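Local coordinates for putative pore-forming toxin (Bacteroides vulgatus ATCC 8482, PDB 3KOG), which is of unknown function but may be a pore-forming toxin, probably exported and perhaps attached to the cell surface as a lipoprotein, at residues T112-S115 with G116-N119. Residues are numbered along the deposited sequence; the frame is centred on the assembly and turned at random.
Sequences TKHS and GFKN
The imidazole of His114 meets the phenyl ring of Phe117 edge-on and off centre, in an offset edge-to-face pair. The ring planes stand at 78°, with centroids 5.2 Å apart. His114 CE1 lies 3.6 Å from both CZ and CE1 of Phe117, and CZ sits close to the plane of the imidazole. The next edge atom, His114 NE2, is 3.9 Å from Phe117 CE1. That nitrogen has its polar partner elsewhere, in a hydrogen bond with Ser182, and Phe184 stacks with the same imidazole. Arg180 makes a cation-pi contact with Phe117. With CG anti to the backbone N (chi1 -175°), the end of the His114 side chain comes close to the phenyl ring. All of this lies on the exposed surface of strand 98-120, which pairs antiparallel with strand 179-198 and is broken by a bulge or short loop. Backbone bonds join Ser115 with Val183 and Lys118 with Phe181. Ser115 OG gives a hydrogen bond of 2.9 Å to Gly116 O, with the donor tilted 18° from the carbonyl plane. Val183 N also bonds to this hydroxyl, which is thereby tied to strand 179-198.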
ATOM      1  N   THR A 112       1.207 -13.876  -8.187  1.00 13.56           N
ATOM      2  CA  THR A 112       0.288 -14.424  -7.213  1.00 13.24           C
ATOM      3  C   THR A 112       1.007 -15.659  -6.654  1.00 12.36           C
ATOM      4  O   THR A 112       1.596 -16.420  -7.432  1.00 11.26           O
ATOM      5  CB  THR A 112      -1.044 -14.802  -7.875  1.00 14.47           C
ATOM      6  OG1 THR A 112      -1.637 -13.629  -8.427  1.00 17.62           O
ATOM      7  CG2 THR A 112      -2.038 -15.391  -6.885  1.00 14.89           C
ATOM      8  N   LYS A 113       1.075 -15.768  -5.328  1.00 11.36           N
ATOM      9  CA  LYS A 113       1.635 -16.952  -4.638  0.50 10.79           C
ATOM     10  C   LYS A 113       0.494 -17.570  -3.842  1.00 10.74           C
ATOM     11  O   LYS A 113      -0.340 -16.841  -3.274  1.00 10.41           O
ATOM     12  CB  LYS A 113       2.745 -16.571  -3.661  0.50 10.38           C
ATOM     13  CG  LYS A 113       3.877 -15.765  -4.264  0.50 11.76           C
ATOM     14  CD  LYS A 113       5.173 -15.826  -3.399  0.50 12.81           C
ATOM     15  CE  LYS A 113       4.881 -15.892  -1.903  0.50 13.82           C
ATOM     16  NZ  LYS A 113       5.960 -15.270  -1.075  0.50 13.56           N
ATOM     17  N   HIS A 114       0.460 -18.894  -3.784  1.00  9.20           N
ATOM     18  CA  HIS A 114      -0.614 -19.582  -3.139  1.00  8.50           C
ATOM     19  C   HIS A 114      -0.047 -20.785  -2.397  1.00  8.27           C
ATOM     20  O   HIS A 114       0.654 -21.594  -2.978  1.00  6.54           O
ATOM     21  CB  HIS A 114      -1.612 -20.055  -4.190  1.00  9.03           C
ATOM     22  CG  HIS A 114      -2.834 -20.689  -3.615  1.00  9.18           C
ATOM     23  ND1 HIS A 114      -3.507 -21.718  -4.233  1.00  7.00           N
ATOM     24  CD2 HIS A 114      -3.508 -20.432  -2.471  1.00  6.97           C
ATOM     25  CE1 HIS A 114      -4.563 -22.043  -3.507  1.00 10.27           C
ATOM     26  NE2 HIS A 114      -4.579 -21.281  -2.424  1.00  4.59           N
ATOM     27  N   SER A 115      -0.363 -20.893  -1.116  1.00  9.07           N
ATOM     28  CA  SER A 115       0.001 -22.060  -0.346  1.00 10.39           C
ATOM     29  C   SER A 115      -0.832 -23.303  -0.767  1.00 12.25           C
ATOM     30  O   SER A 115      -1.836 -23.194  -1.519  1.00 12.99           O
ATOM     31  CB  SER A 115      -0.236 -21.776   1.124  1.00 10.95           C
ATOM     32  OG  SER A 115      -1.618 -21.687   1.387  1.00  8.26           O
ATOM     33  N   GLY A 116      -0.411 -24.471  -0.296  1.00 12.44           N
ATOM     34  CA  GLY A 116      -1.257 -25.655  -0.309  1.00 13.57           C
ATOM     35  C   GLY A 116      -2.384 -25.451   0.699  1.00 14.46           C
ATOM     36  O   GLY A 116      -2.424 -24.428   1.418  1.00 14.95           O
ATOM     37  N   PHE A 117      -3.296 -26.418   0.758  1.00 15.51           N
ATOM     38  CA  PHE A 117      -4.542 -26.323   1.559  1.00 16.60           C
ATOM     39  C   PHE A 117      -4.493 -27.161   2.818  1.00 16.57           C
ATOM     40  O   PHE A 117      -4.121 -28.330   2.765  1.00 17.50           O
ATOM     41  CB  PHE A 117      -5.757 -26.865   0.776  1.00 18.05           C
ATOM     42  CG  PHE A 117      -5.975 -26.229  -0.574  1.00 19.24           C
ATOM     43  CD1 PHE A 117      -6.612 -25.004  -0.688  1.00 20.99           C
ATOM     44  CD2 PHE A 117      -5.607 -26.894  -1.732  1.00 22.15           C
ATOM     45  CE1 PHE A 117      -6.841 -24.415  -1.948  1.00 21.69           C
ATOM     46  CE2 PHE A 117      -5.827 -26.311  -3.002  1.00 23.65           C
ATOM     47  CZ  PHE A 117      -6.456 -25.080  -3.102  1.00 22.66           C
ATOM     48  N   LYS A 118      -4.898 -26.576   3.930  1.00 16.68           N
ATOM     49  CA  LYS A 118      -5.144 -27.292   5.173  1.00 16.64           C
ATOM     50  C   LYS A 118      -6.644 -27.465   5.224  1.00 16.52           C
ATOM     51  O   LYS A 118      -7.390 -26.459   5.213  1.00 14.99           O
ATOM     52  CB  LYS A 118      -4.721 -26.474   6.394  1.00 16.73           C
ATOM     53  CG  LYS A 118      -3.393 -26.876   7.020  1.00 20.12           C
ATOM     54  CD  LYS A 118      -2.863 -25.747   7.918  1.00 22.08           C
ATOM     55  N   ASN A 119      -7.112 -28.708   5.262  1.00 15.93           N
ATOM     56  CA  ASN A 119      -8.521 -28.921   5.468  1.00 17.38           C
ATOM     57  C   ASN A 119      -8.769 -28.925   6.957  1.00 18.69           C
ATOM     58  O   ASN A 119      -8.084 -29.647   7.681  1.00 20.30           O
ATOM     59  CB  ASN A 119      -8.998 -30.239   4.873  1.00 17.20           C
ATOM     60  CG  ASN A 119      -9.215 -30.177   3.373  1.00 16.83           C
ATOM     61  OD1 ASN A 119      -9.400 -29.122   2.775  1.00 17.84           O
ATOM     62  ND2 ASN A 119      -9.214 -31.334   2.759  1.00 17.92           N
TER